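Local coordinates for protein ORF12 (Lactococcus phage p2, PDB 3D8L) that is probably a chaperone for the tape measure protein, and may help keep it in solution during tail assembly, at residues M41-Y46 / S62-F67; G47-L52 / K81-L86. The protein carries 1 engineered substitution. One frame throughout, in Å; residues are numbered along the deposited sequence.

Interaction 1 of 2, residues M41-Y46 / S62-F67; sequences MEFVQY and SDFSDF
Phe64 of helix 57-70 meets both Phe43 and Tyr46 of helix 37-53. With CG anti to the backbone N, chi1 of -167° swings the ring across from CB, and its outer atoms reach the other helix. CD1 comes first, 3.7 Å from CD2 of Tyr46. Further out, CE1 meets the carbonyl O of Phe43, which lies at the edge of the Phe64 ring, in its plane. The tip, CZ, stands over the centre of the Phe43 ring, and CE2 of Phe64 is 3.8 Å from CZ of Phe43. This is a T-shaped pair, the edge of Phe64 on the face of Phe43, with centroids 4.9 Å apart and planes at 86°. A second, offset edge-to-face pair turns the edge of Tyr46 toward the face of Phe67, centroids 5.5 Å apart. Tyr46 runs alongside Phe67 in the opposite direction, and its OH ends 3.6 Å from CB of Asp63, whose carboxylate is taken by Lys59 in a salt bridge. Phe73 meets the rings of both Tyr46 and Phe67, while Phe11 of helix 7-15 touches Phe43. The axes of 41-46 and 62-67, nearly antiparallel, pass 11.1 Å apart; with no hydrogen bond between these segments, interlocking bulky rings fill that distance and set their spacing and rotation.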
loop_
_atom_site.group_PDB
_atom_site.type_symbol
_atom_site.label_atom_id
_atom_site.label_comp_id
_atom_site.label_asym_id
_atom_site.label_seq_id
_atom_site.Cartn_x
_atom_site.Cartn_y
_atom_site.Cartn_z
ATOM N N MET A 41 -21.124 12.705 -7.019
ATOM C CA MET A 41 -20.342 11.568 -6.550
ATOM C C MET A 41 -20.303 10.423 -7.557
ATOM O O MET A 41 -19.256 9.826 -7.782
ATOM C CB MET A 41 -20.869 11.064 -5.228
ATOM C CG MET A 41 -20.493 11.925 -4.047
ATOM S SD MET A 41 -21.057 10.981 -2.666
ATOM C CE MET A 41 -21.923 12.210 -1.709
ATOM N N GLU A 42 -21.437 10.133 -8.181
ATOM C CA GLU A 42 -21.505 9.019 -9.142
ATOM C C GLU A 42 -20.789 9.391 -10.449
ATOM O O GLU A 42 -20.152 8.549 -11.102
ATOM C CB GLU A 42 -22.959 8.598 -9.393
ATOM C CG GLU A 42 -23.636 8.265 -8.105
ATOM C CD GLU A 42 -25.027 7.677 -8.242
ATOM O OE1 GLU A 42 -25.469 7.480 -9.396
ATOM O OE2 GLU A 42 -25.664 7.409 -7.177
ATOM N N PHE A 43 -20.864 10.662 -10.814
ATOM C CA PHE A 43 -20.132 11.146 -11.989
ATOM C C PHE A 43 -18.677 10.808 -11.782
ATOM O O PHE A 43 -18.084 10.159 -12.638
ATOM C CB PHE A 43 -20.317 12.645 -12.146
ATOM C CG PHE A 43 -19.804 13.220 -13.420
ATOM C CD1 PHE A 43 -20.706 13.680 -14.397
ATOM C CD2 PHE A 43 -18.448 13.427 -13.608
ATOM C CE1 PHE A 43 -20.261 14.324 -15.590
ATOM C CE2 PHE A 43 -17.968 14.061 -14.802
ATOM C CZ PHE A 43 -18.890 14.516 -15.800
ATOM N N VAL A 44 -18.121 11.185 -10.626
ATOM C CA VAL A 44 -16.691 10.967 -10.388
ATOM C C VAL A 44 -16.397 9.489 -10.218
ATOM O O VAL A 44 -15.510 8.982 -10.866
ATOM C CB VAL A 44 -16.184 11.729 -9.180
ATOM C CG1 VAL A 44 -14.726 11.450 -9.001
ATOM C CG2 VAL A 44 -16.449 13.223 -9.345
ATOM N N GLN A 45 -17.174 8.803 -9.384
ATOM C CA GLN A 45 -17.028 7.364 -9.177
ATOM C C GLN A 45 -16.871 6.594 -10.490
ATOM O O GLN A 45 -15.909 5.826 -10.667
ATOM C CB GLN A 45 -18.219 6.791 -8.391
ATOM C CG GLN A 45 -18.035 5.310 -8.116
ATOM C CD GLN A 45 -19.059 4.675 -7.189
ATOM O OE1 GLN A 45 -18.806 3.600 -6.651
ATOM N NE2 GLN A 45 -20.222 5.307 -7.025
ATOM N N TYR A 46 -17.809 6.792 -11.407
ATOM C CA TYR A 46 -17.840 5.954 -12.629
ATOM C C TYR A 46 -16.796 6.429 -13.583
ATOM O O TYR A 46 -16.165 5.604 -14.250
ATOM C CB TYR A 46 -19.205 5.963 -13.333
ATOM C CG TYR A 46 -19.358 4.960 -14.453
ATOM C CD1 TYR A 46 -18.860 3.675 -14.351
ATOM C CD2 TYR A 46 -20.054 5.284 -15.605
ATOM C CE1 TYR A 46 -19.028 2.754 -15.387
ATOM C CE2 TYR A 46 -20.194 4.380 -16.647
ATOM C CZ TYR A 46 -19.681 3.120 -16.522
ATOM O OH TYR A 46 -19.845 2.211 -17.527
ATOM N N SER A 62 -18.348 6.318 -24.422
ATOM C CA SER A 62 -19.724 6.003 -24.713
ATOM C C SER A 62 -20.381 5.288 -23.525
ATOM O O SER A 62 -21.568 5.482 -23.265
ATOM C CB SER A 62 -19.820 5.197 -26.001
ATOM O OG SER A 62 -19.366 3.897 -25.778
ATOM N N ASP A 63 -19.624 4.480 -22.789
ATOM C CA ASP A 63 -20.202 3.824 -21.630
ATOM C C ASP A 63 -20.673 4.893 -20.651
ATOM O O ASP A 63 -21.777 4.808 -20.089
ATOM C CB ASP A 63 -19.206 2.846 -20.985
ATOM C CG ASP A 63 -19.309 1.423 -21.576
ATOM O OD1 ASP A 63 -19.973 1.258 -22.642
ATOM O OD2 ASP A 63 -18.745 0.466 -20.979
ATOM N N PHE A 64 -19.824 5.911 -20.477
ATOM C CA PHE A 64 -20.096 7.019 -19.570
ATOM C C PHE A 64 -21.238 7.853 -20.143
ATOM O O PHE A 64 -22.125 8.301 -19.440
ATOM C CB PHE A 64 -18.842 7.873 -19.416
ATOM C CG PHE A 64 -18.902 8.846 -18.273
ATOM C CD1 PHE A 64 -18.654 8.423 -16.973
ATOM C CD2 PHE A 64 -19.203 10.187 -18.494
ATOM C CE1 PHE A 64 -18.709 9.319 -15.913
ATOM C CE2 PHE A 64 -19.264 11.093 -17.439
ATOM C CZ PHE A 64 -19.005 10.670 -16.152
ATOM N N SER A 65 -21.219 8.055 -21.438
ATOM C CA SER A 65 -22.284 8.786 -22.071
ATOM C C SER A 65 -23.661 8.193 -21.757
ATOM O O SER A 65 -24.606 8.926 -21.449
ATOM C CB SER A 65 -22.032 8.801 -23.562
ATOM O OG SER A 65 -22.941 9.659 -24.170
ATOM N N ASP A 66 -23.765 6.868 -21.819
ATOM C CA ASP A 66 -25.018 6.161 -21.474
ATOM C C ASP A 66 -25.386 6.330 -19.997
ATOM O O ASP A 66 -26.548 6.428 -19.623
ATOM C CB ASP A 66 -24.897 4.659 -21.724
ATOM C CG ASP A 66 -24.693 4.308 -23.169
ATOM O OD1 ASP A 66 -24.811 5.171 -24.068
ATOM O OD2 ASP A 66 -24.421 3.125 -23.392
ATOM N N PHE A 67 -24.371 6.320 -19.151
ATOM C CA PHE A 67 -24.567 6.616 -17.755
ATOM C C PHE A 67 -25.164 7.990 -17.578
ATOM O O PHE A 67 -25.964 8.191 -16.678
ATOM C CB PHE A 67 -23.262 6.537 -17.012
ATOM C CG PHE A 67 -23.278 7.242 -15.722
ATOM C CD1 PHE A 67 -23.935 6.713 -14.650
ATOM C CD2 PHE A 67 -22.615 8.447 -15.567
ATOM C CE1 PHE A 67 -23.925 7.392 -13.437
ATOM C CE2 PHE A 67 -22.604 9.108 -14.371
ATOM C CZ PHE A 67 -23.252 8.600 -13.314
#

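Interaction 2 of 2, residues G47-L52 / K81-L86; sequences GLYLAL and KELVEL
Leu83 and Leu52 both carry CG beside the backbone N and anti to the carbonyl carbon (chi1 -71° and -73°), which sends their methyl groups into the space between helix 37-53 and helix 80-88. Leu83 supplies the larger part from its side: CD1 packs 4.0 Å from CB of Tyr49, and CD2 lies at the edge of the tyrosine ring, near its plane, and 4.2 Å from CD1 of Leu52. CD1 of Leu52 also reaches the carbonyl O of Leu83 and sits 4.0 Å from CB of Leu86, the two leucine side chains crossing at a slant. One turn earlier, Leu48 lays CD1 against the other helix, 3.9 Å from CB of Leu83 and 3.8 Å from CG2 of Val84. The fold here is all helical: the last helix of the chain packs on the long helix 37-53 through leucines spaced three or four residues along each helix, and the axes of 47-52 and 81-86 approach to 9.7 Å, their N-to-C directions 43° apart. Phe53 adds to this packing by touching Leu86. Helix 80-88 also meets a second subunit: Glu85 makes a salt bridge to Lys81 of that subunit, and Glu82 one to its Lys89.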
loop_
_atom_site.group_PDB
_atom_site.type_symbol
_atom_site.label_atom_id
_atom_site.label_comp_id
_atom_site.label_asym_id
_atom_site.label_seq_id
_atom_site.Cartn_x
_atom_site.Cartn_y
_atom_site.Cartn_z
ATOM N N GLY A 47 -16.618 7.753 -13.629
ATOM C CA GLY A 47 -15.574 8.395 -14.445
ATOM C C GLY A 47 -14.173 7.956 -14.075
ATOM O O GLY A 47 -13.358 7.637 -14.937
ATOM N N LEU A 48 -13.912 7.919 -12.775
ATOM C CA LEU A 48 -12.618 7.490 -12.245
ATOM C C LEU A 48 -12.458 5.987 -12.510
ATOM O O LEU A 48 -11.375 5.530 -12.877
ATOM C CB LEU A 48 -12.533 7.786 -10.738
ATOM C CG LEU A 48 -11.201 8.266 -10.206
ATOM C CD1 LEU A 48 -11.205 8.284 -8.677
ATOM C CD2 LEU A 48 -10.098 7.368 -10.735
ATOM N N TYR A 49 -13.539 5.225 -12.324
ATOM C CA TYR A 49 -13.467 3.791 -12.560
ATOM C C TYR A 49 -13.024 3.544 -13.993
ATOM O O TYR A 49 -12.101 2.773 -14.258
ATOM C CB TYR A 49 -14.822 3.117 -12.352
ATOM C CG TYR A 49 -14.809 1.674 -12.790
ATOM C CD1 TYR A 49 -14.203 0.725 -12.018
ATOM C CD2 TYR A 49 -15.346 1.275 -13.990
ATOM C CE1 TYR A 49 -14.151 -0.577 -12.399
ATOM C CE2 TYR A 49 -15.291 -0.050 -14.389
ATOM C CZ TYR A 49 -14.698 -0.976 -13.579
ATOM O OH TYR A 49 -14.629 -2.331 -13.900
ATOM N N LEU A 50 -13.710 4.202 -14.923
ATOM C CA LEU A 50 -13.387 4.050 -16.334
ATOM C C LEU A 50 -11.940 4.528 -16.595
ATOM O O LEU A 50 -11.179 3.814 -17.249
ATOM C CB LEU A 50 -14.440 4.745 -17.230
ATOM C CG LEU A 50 -15.840 4.083 -17.296
ATOM C CD1 LEU A 50 -16.843 4.910 -18.087
ATOM C CD2 LEU A 50 -15.757 2.729 -17.891
ATOM N N ALA A 51 -11.535 5.675 -16.032
ATOM C CA ALA A 51 -10.158 6.162 -16.218
ATOM C C ALA A 51 -9.105 5.131 -15.788
ATOM O O ALA A 51 -8.088 4.946 -16.460
ATOM C CB ALA A 51 -9.931 7.471 -15.490
ATOM N N LEU A 52 -9.351 4.457 -14.670
ATOM C CA LEU A 52 -8.349 3.572 -14.069
ATOM C C LEU A 52 -8.361 2.209 -14.696
ATOM O O LEU A 52 -7.361 1.500 -14.624
ATOM C CB LEU A 52 -8.579 3.410 -12.563
ATOM C CG LEU A 52 -8.233 4.583 -11.659
ATOM C CD1 LEU A 52 -8.914 4.387 -10.357
ATOM C CD2 LEU A 52 -6.750 4.692 -11.453
ATOM N N LYS A 81 -14.317 5.927 -2.411
ATOM C CA LYS A 81 -13.190 5.990 -1.484
ATOM C C LYS A 81 -12.038 5.214 -2.091
ATOM O O LYS A 81 -10.958 5.725 -2.338
ATOM C CB LYS A 81 -13.612 5.401 -0.129
ATOM C CG LYS A 81 -12.460 5.046 0.812
ATOM C CD LYS A 81 -12.928 4.835 2.270
ATOM C CE LYS A 81 -12.876 3.359 2.744
ATOM N NZ LYS A 81 -13.446 3.134 4.151
ATOM N N GLU A 82 -12.334 3.963 -2.368
ATOM C CA GLU A 82 -11.391 3.016 -2.900
ATOM C C GLU A 82 -10.771 3.482 -4.227
ATOM O O GLU A 82 -9.568 3.329 -4.444
ATOM C CB GLU A 82 -12.177 1.732 -3.106
ATOM C CG GLU A 82 -11.380 0.508 -3.498
ATOM C CD GLU A 82 -12.288 -0.730 -3.662
ATOM O OE1 GLU A 82 -13.552 -0.607 -3.470
ATOM O OE2 GLU A 82 -11.724 -1.815 -3.967
ATOM N N LEU A 83 -11.603 4.041 -5.101
ATOM C CA LEU A 83 -11.179 4.493 -6.433
ATOM C C LEU A 83 -10.283 5.740 -6.352
ATOM O O LEU A 83 -9.351 5.928 -7.135
ATOM C CB LEU A 83 -12.406 4.818 -7.302
ATOM C CG LEU A 83 -13.284 3.678 -7.815
ATOM C CD1 LEU A 83 -14.524 4.179 -8.544
ATOM C CD2 LEU A 83 -12.450 2.837 -8.718
ATOM N N VAL A 84 -10.571 6.624 -5.418
ATOM C CA VAL A 84 -9.770 7.830 -5.315
ATOM C C VAL A 84 -8.401 7.441 -4.762
ATOM O O VAL A 84 -7.394 7.919 -5.261
ATOM C CB VAL A 84 -10.451 8.929 -4.455
ATOM C CG1 VAL A 84 -9.565 10.115 -4.359
ATOM C CG2 VAL A 84 -11.788 9.318 -5.053
ATOM N N GLU A 85 -8.363 6.563 -3.763
ATOM C CA GLU A 85 -7.089 6.076 -3.229
ATOM C C GLU A 85 -6.189 5.512 -4.309
ATOM O O GLU A 85 -4.983 5.713 -4.279
ATOM C CB GLU A 85 -7.298 4.978 -2.198
ATOM C CG GLU A 85 -7.271 5.442 -0.771
ATOM C CD GLU A 85 -8.123 4.557 0.116
ATOM O OE1 GLU A 85 -9.178 4.085 -0.376
ATOM O OE2 GLU A 85 -7.758 4.340 1.296
ATOM N N LEU A 86 -6.767 4.771 -5.245
ATOM C CA LEU A 86 -5.958 4.142 -6.284
ATOM C C LEU A 86 -5.296 5.225 -7.084
ATOM O O LEU A 86 -4.092 5.202 -7.315
ATOM C CB LEU A 86 -6.812 3.268 -7.205
ATOM C CG LEU A 86 -7.181 1.907 -6.633
ATOM C CD1 LEU A 86 -8.161 1.180 -7.551
ATOM C CD2 LEU A 86 -5.941 1.109 -6.400
#

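How the interactions relate
Helix 37-53 is common to both contacts: interaction 1 uses its 41-46 part against helix 57-70, interaction 2 its following turns against helix 80-88. Interaction 1 is the more buried and covers more surface, 366 against 266 Å², and its chemistry is aromatic, with rings set edge to face. Interaction 2 is aliphatic and only partly buried, and its second helix also meets another subunit through charged residues. The helix pairings differ too, nearly antiparallel in the first and obliquely parallel in the second. Between them the contacts touch directly, Phe64 packing on Gly47 and Leu50, and Leu83 on Gln45, so the two adjoin along helix 37-53.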